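Local coordinates for hydrazine synthase subunit alpha (PDB 5C2V), which catalyses the condensation of hydroxylamine with ammonia to hydrazine, the second half-reaction of the hydrazine synthase complex of an anammox bacterium, at residues D[705-713]-D[759-767]. Residues are numbered along the deposited sequence; the frame is centred on the assembly and turned at random.
With HEC (heme c), chain B.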
loop_
_atom_site.group_PDB
_atom_site.type_symbol
_atom_site.label_atom_id
_atom_site.label_comp_id
_atom_site.label_asym_id
_atom_site.label_seq_id
_atom_site.Cartn_x
_atom_site.Cartn_y
_atom_site.Cartn_z
ATOM N N GLY D 705 -9.823 -2.634 -15.879
ATOM C CA GLY D 705 -9.255 -3.563 -16.840
ATOM C C GLY D 705 -8.831 -2.858 -18.111
ATOM O O GLY D 705 -8.513 -1.669 -18.093
ATOM N N LYS D 706 -8.811 -3.598 -19.215
ATOM C CA LYS D 706 -8.527 -3.002 -20.512
ATOM C C LYS D 706 -9.584 -1.966 -20.883
ATOM O O LYS D 706 -9.269 -0.792 -21.076
ATOM C CB LYS D 706 -8.456 -4.081 -21.598
ATOM C CG LYS D 706 -7.275 -5.034 -21.484
ATOM C CD LYS D 706 -7.264 -6.029 -22.638
ATOM C CE LYS D 706 -6.026 -6.912 -22.607
ATOM N NZ LYS D 706 -5.973 -7.840 -23.772
ATOM N N TYR D 707 -10.834 -2.407 -20.994
ATOM C CA TYR D 707 -11.916 -1.517 -21.411
ATOM C C TYR D 707 -12.823 -0.969 -20.305
ATOM O O TYR D 707 -13.662 -0.111 -20.574
ATOM C CB TYR D 707 -12.786 -2.241 -22.440
ATOM C CG TYR D 707 -11.990 -2.836 -23.573
ATOM C CD1 TYR D 707 -11.613 -2.063 -24.660
ATOM C CD2 TYR D 707 -11.604 -4.170 -23.550
ATOM C CE1 TYR D 707 -10.879 -2.602 -25.696
ATOM C CE2 TYR D 707 -10.870 -4.717 -24.580
ATOM C CZ TYR D 707 -10.511 -3.929 -25.652
ATOM O OH TYR D 707 -9.780 -4.469 -26.683
ATOM N N VAL D 708 -12.664 -1.431 -19.069
ATOM C CA VAL D 708 -13.636 -1.073 -18.032
ATOM C C VAL D 708 -13.018 -0.780 -16.667
ATOM O O VAL D 708 -12.259 -1.586 -16.128
ATOM C CB VAL D 708 -14.699 -2.190 -17.860
ATOM C CG1 VAL D 708 -15.450 -2.029 -16.545
ATOM C CG2 VAL D 708 -15.674 -2.195 -19.032
ATOM N N ASN D 709 -13.358 0.380 -16.114
ATOM C CA ASN D 709 -13.004 0.712 -14.740
ATOM C C ASN D 709 -14.256 0.763 -13.870
ATOM O O ASN D 709 -15.051 1.689 -13.975
ATOM C CB ASN D 709 -12.260 2.049 -14.684
ATOM C CG ASN D 709 -10.900 1.992 -15.357
ATOM O OD1 ASN D 709 -9.865 1.987 -14.691
ATOM N ND2 ASN D 709 -10.897 1.946 -16.684
ATOM N N PRO D 710 -14.440 -0.246 -13.007
ATOM C CA PRO D 710 -15.628 -0.313 -12.149
ATOM C C PRO D 710 -15.779 0.900 -11.231
ATOM O O PRO D 710 -14.827 1.322 -10.573
ATOM C CB PRO D 710 -15.399 -1.593 -11.343
ATOM C CG PRO D 710 -14.569 -2.440 -12.248
ATOM C CD PRO D 710 -13.638 -1.477 -12.930
ATOM N N SER D 711 -16.989 1.450 -11.228
ATOM C CA SER D 711 -17.362 2.654 -10.485
ATOM C C SER D 711 -16.554 3.891 -10.874
ATOM O O SER D 711 -16.524 4.875 -10.135
ATOM C CB SER D 711 -17.229 2.409 -8.979
ATOM O OG SER D 711 -17.489 3.595 -8.243
ATOM N N ALA D 712 -15.901 3.843 -12.031
ATOM C CA ALA D 712 -15.560 5.055 -12.761
ATOM C C ALA D 712 -15.773 4.821 -14.252
ATOM O O ALA D 712 -14.996 4.111 -14.887
ATOM C CB ALA D 712 -14.125 5.475 -12.478
ATOM N N ALA D 713 -16.783 5.458 -14.830
ATOM C CA ALA D 713 -17.016 5.327 -16.261
ATOM C C ALA D 713 -16.090 6.277 -16.997
ATOM O O ALA D 713 -15.639 6.006 -18.106
ATOM C CB ALA D 713 -18.466 5.612 -16.602
ATOM N N GLU D 759 -23.918 4.190 -16.958
ATOM C CA GLU D 759 -24.559 3.818 -15.701
ATOM C C GLU D 759 -24.129 2.431 -15.247
ATOM O O GLU D 759 -23.842 2.219 -14.068
ATOM C CB GLU D 759 -26.083 3.866 -15.836
ATOM C CG GLU D 759 -26.673 5.260 -15.769
ATOM C CD GLU D 759 -28.189 5.249 -15.804
ATOM O OE1 GLU D 759 -28.763 4.395 -16.513
ATOM O OE2 GLU D 759 -28.805 6.090 -15.117
ATOM N N TRP D 760 -24.089 1.494 -16.190
ATOM C CA TRP D 760 -23.673 0.129 -15.894
ATOM C C TRP D 760 -22.273 0.091 -15.293
ATOM O O TRP D 760 -22.041 -0.581 -14.288
ATOM C CB TRP D 760 -23.722 -0.736 -17.156
ATOM C CG TRP D 760 -23.065 -2.073 -16.986
ATOM C CD1 TRP D 760 -23.449 -3.075 -16.142
ATOM C CD2 TRP D 760 -21.912 -2.556 -17.684
ATOM N NE1 TRP D 760 -22.602 -4.149 -16.268
ATOM C CE2 TRP D 760 -21.651 -3.856 -17.210
ATOM C CE3 TRP D 760 -21.073 -2.015 -18.663
ATOM C CZ2 TRP D 760 -20.587 -4.624 -17.680
ATOM C CZ3 TRP D 760 -20.019 -2.778 -19.130
ATOM C CH2 TRP D 760 -19.784 -4.068 -18.639
ATOM N N ILE D 761 -21.346 0.824 -15.902
ATOM C CA ILE D 761 -19.972 0.857 -15.411
ATOM C C ILE D 761 -19.869 1.554 -14.054
ATOM O O ILE D 761 -19.182 1.072 -13.152
ATOM C CB ILE D 761 -19.037 1.552 -16.416
ATOM C CG1 ILE D 761 -19.032 0.791 -17.743
ATOM C CG2 ILE D 761 -17.629 1.646 -15.861
ATOM C CD1 ILE D 761 -18.045 1.328 -18.751
ATOM N N ASP D 762 -20.561 2.680 -13.908
ATOM C CA ASP D 762 -20.548 3.430 -12.653
ATOM C C ASP D 762 -21.152 2.630 -11.499
ATOM O O ASP D 762 -20.794 2.835 -10.338
ATOM C CB ASP D 762 -21.296 4.755 -12.814
ATOM C CG ASP D 762 -20.369 5.912 -13.130
ATOM O OD1 ASP D 762 -19.183 5.662 -13.434
ATOM O OD2 ASP D 762 -20.829 7.071 -13.079
ATOM N N LEU D 763 -22.067 1.721 -11.824
ATOM C CA LEU D 763 -22.699 0.866 -10.823
ATOM C C LEU D 763 -21.778 -0.256 -10.350
ATOM O O LEU D 763 -22.114 -0.993 -9.424
ATOM C CB LEU D 763 -23.994 0.264 -11.372
ATOM C CG LEU D 763 -25.250 1.138 -11.346
ATOM C CD1 LEU D 763 -26.367 0.469 -12.126
ATOM C CD2 LEU D 763 -25.685 1.407 -9.914
ATOM N N GLY D 764 -20.615 -0.382 -10.980
ATOM C CA GLY D 764 -19.694 -1.456 -10.659
ATOM C C GLY D 764 -19.607 -2.532 -11.726
ATOM O O GLY D 764 -18.926 -3.540 -11.536
ATOM N N ALA D 765 -20.312 -2.322 -12.835
ATOM C CA ALA D 765 -20.225 -3.194 -14.006
ATOM C C ALA D 765 -20.557 -4.648 -13.688
ATOM O O ALA D 765 -19.805 -5.556 -14.041
ATOM C CB ALA D 765 -18.835 -3.099 -14.631
ATOM N N GLN D 766 -21.687 -4.865 -13.022
ATOM C CA GLN D 766 -22.117 -6.214 -12.685
ATOM C C GLN D 766 -22.660 -6.948 -13.906
ATOM O O GLN D 766 -22.698 -6.406 -15.010
ATOM C CB GLN D 766 -23.182 -6.187 -11.582
ATOM C CG GLN D 766 -22.701 -5.656 -10.241
ATOM C CD GLN D 766 -22.699 -4.142 -10.182
ATOM O OE1 GLN D 766 -23.114 -3.472 -11.127
ATOM N NE2 GLN D 766 -22.236 -3.593 -9.065
ATOM N N TRP D 767 -23.076 -8.188 -13.682
ATOM C CA TRP D 767 -23.672 -9.039 -14.704
ATOM C C TRP D 767 -25.105 -9.335 -14.299
ATOM O O TRP D 767 -26.058 -8.978 -14.992
ATOM C CB TRP D 767 -22.866 -10.330 -14.867
ATOM C CG TRP D 767 -23.639 -11.505 -15.412
ATOM C CD1 TRP D 767 -24.306 -12.453 -14.688
ATOM C CD2 TRP D 767 -23.771 -11.889 -16.789
ATOM N NE1 TRP D 767 -24.873 -13.381 -15.528
ATOM C CE2 TRP D 767 -24.557 -13.061 -16.821
ATOM C CE3 TRP D 767 -23.315 -11.349 -17.994
ATOM C CZ2 TRP D 767 -24.892 -13.701 -18.014
ATOM C CZ3 TRP D 767 -23.652 -11.987 -19.177
ATOM C CH2 TRP D 767 -24.432 -13.149 -19.178
HETATM FE FE HEC B . -15.436 -0.928 -32.447
HETATM C CHA HEC B . -12.043 -0.602 -32.046
HETATM C CHB HEC B . -15.858 -0.850 -29.042
HETATM C CHC HEC B . -18.867 -1.138 -32.840
HETATM C CHD HEC B . -15.068 -1.262 -35.850
HETATM N NA HEC B . -14.184 -0.798 -30.842
HETATM C C1A HEC B . -12.818 -0.592 -30.906
HETATM C C2A HEC B . -12.341 -0.362 -29.557
HETATM C C3A HEC B . -13.388 -0.430 -28.728
HETATM C C4A HEC B . -14.572 -0.705 -29.518
HETATM C CMA HEC B . -13.344 -0.245 -27.196
HETATM C CAA HEC B . -10.878 -0.086 -29.149
HETATM C CBA HEC B . -10.158 -1.406 -28.890
HETATM C CGA HEC B . -8.778 -1.130 -28.352
HETATM O O1A HEC B . -8.218 -2.009 -27.646
HETATM O O2A HEC B . -8.239 -0.025 -28.618
HETATM N NB HEC B . -17.058 -1.041 -31.176
HETATM C C1B HEC B . -17.006 -0.872 -29.806
HETATM C C2B HEC B . -18.365 -0.721 -29.322
HETATM C C3B HEC B . -19.192 -0.810 -30.371
HETATM C C4B HEC B . -18.386 -1.005 -31.557
HETATM C CMB HEC B . -18.772 -0.518 -27.846
HETATM C CAB HEC B . -20.735 -0.707 -30.359
HETATM C CBB HEC B . -21.165 0.752 -30.086
HETATM N NC HEC B . -16.726 -1.152 -34.041
HETATM C C1C HEC B . -18.104 -1.223 -33.982
HETATM C C2C HEC B . -18.616 -1.275 -35.335
HETATM C C3C HEC B . -17.569 -1.434 -36.155
HETATM C C4C HEC B . -16.358 -1.277 -35.367
HETATM C CMC HEC B . -20.100 -1.525 -35.685
HETATM C CAC HEC B . -17.618 -1.613 -37.693
HETATM C CBC HEC B . -18.198 -0.356 -38.381
HETATM N ND HEC B . -13.788 -0.944 -33.748
HETATM C C1D HEC B . -13.906 -1.062 -35.132
HETATM C C2D HEC B . -12.589 -0.944 -35.715
HETATM C C3D HEC B . -11.623 -0.726 -34.543
HETATM C C4D HEC B . -12.463 -0.749 -33.353
HETATM C CMD HEC B . -12.231 -1.010 -37.216
HETATM C CAD HEC B . -10.087 -0.557 -34.685
HETATM C CBD HEC B . -9.459 0.461 -33.732
HETATM C CGD HEC B . -10.113 1.815 -33.836
HETATM O O1D HEC B . -9.996 2.604 -32.864
HETATM O O2D HEC B . -10.748 2.111 -34.881
#
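A type II beta turn, Asn709 to Ala712, sits against the Schellman motif that finishes helix 751-762 in the C-terminal cytochrome c domain. At the turn's second corner Ser711 N donates to Ile761 O (2.9 Å, N-H...O 151°). Gly764 N, from the helix's own end, reaches the same oxygen from the opposite face of its carbonyl plane, so two amides grip it; Ala765 N, bonded back to Trp760 O, completes the motif. Ser711 CA adds a C-H...O contact to Asp762 O at 3.4 Å. Asp762 OD1 accepts from Ala713 N (2.8 Å), nearly along its C-O axis though bent at the hydrogen, while OD2 forms a salt bridge with Arg463 and a hydrogen bond with Ser538 N. This ties loop and helix end to the middle domain, and Ser711 OG, bonded to Thr541, makes a second link. Ile761 turns one branch to the carbonyls of the turn: Ile761 CG2, opposite the backbone N across the CA-CB bond, lies beside Asn709 O and Ala712 O, and Ile761 CB rests 4.1 Å from Ala713 CB. Just before the turn, Val708 divides its methyls: CG1 meets Ala765 CB at 4.0 Å, and CG2 approaches Trp760 CZ3 and Ile761 CD1. The indole is held in turn, with Ala765 CA over one face and NE1 donating to Gln766 O within the ring plane. Tyr707 turns the other way, and its OH donates to heme propionate oxygen O1A (3.1 Å); Arg721 and Arg733 also hydrogen-bond this heme. The contact thus joins a heme-propionate loop to a glycine-terminated C-terminal helix of a cytochrome c domain.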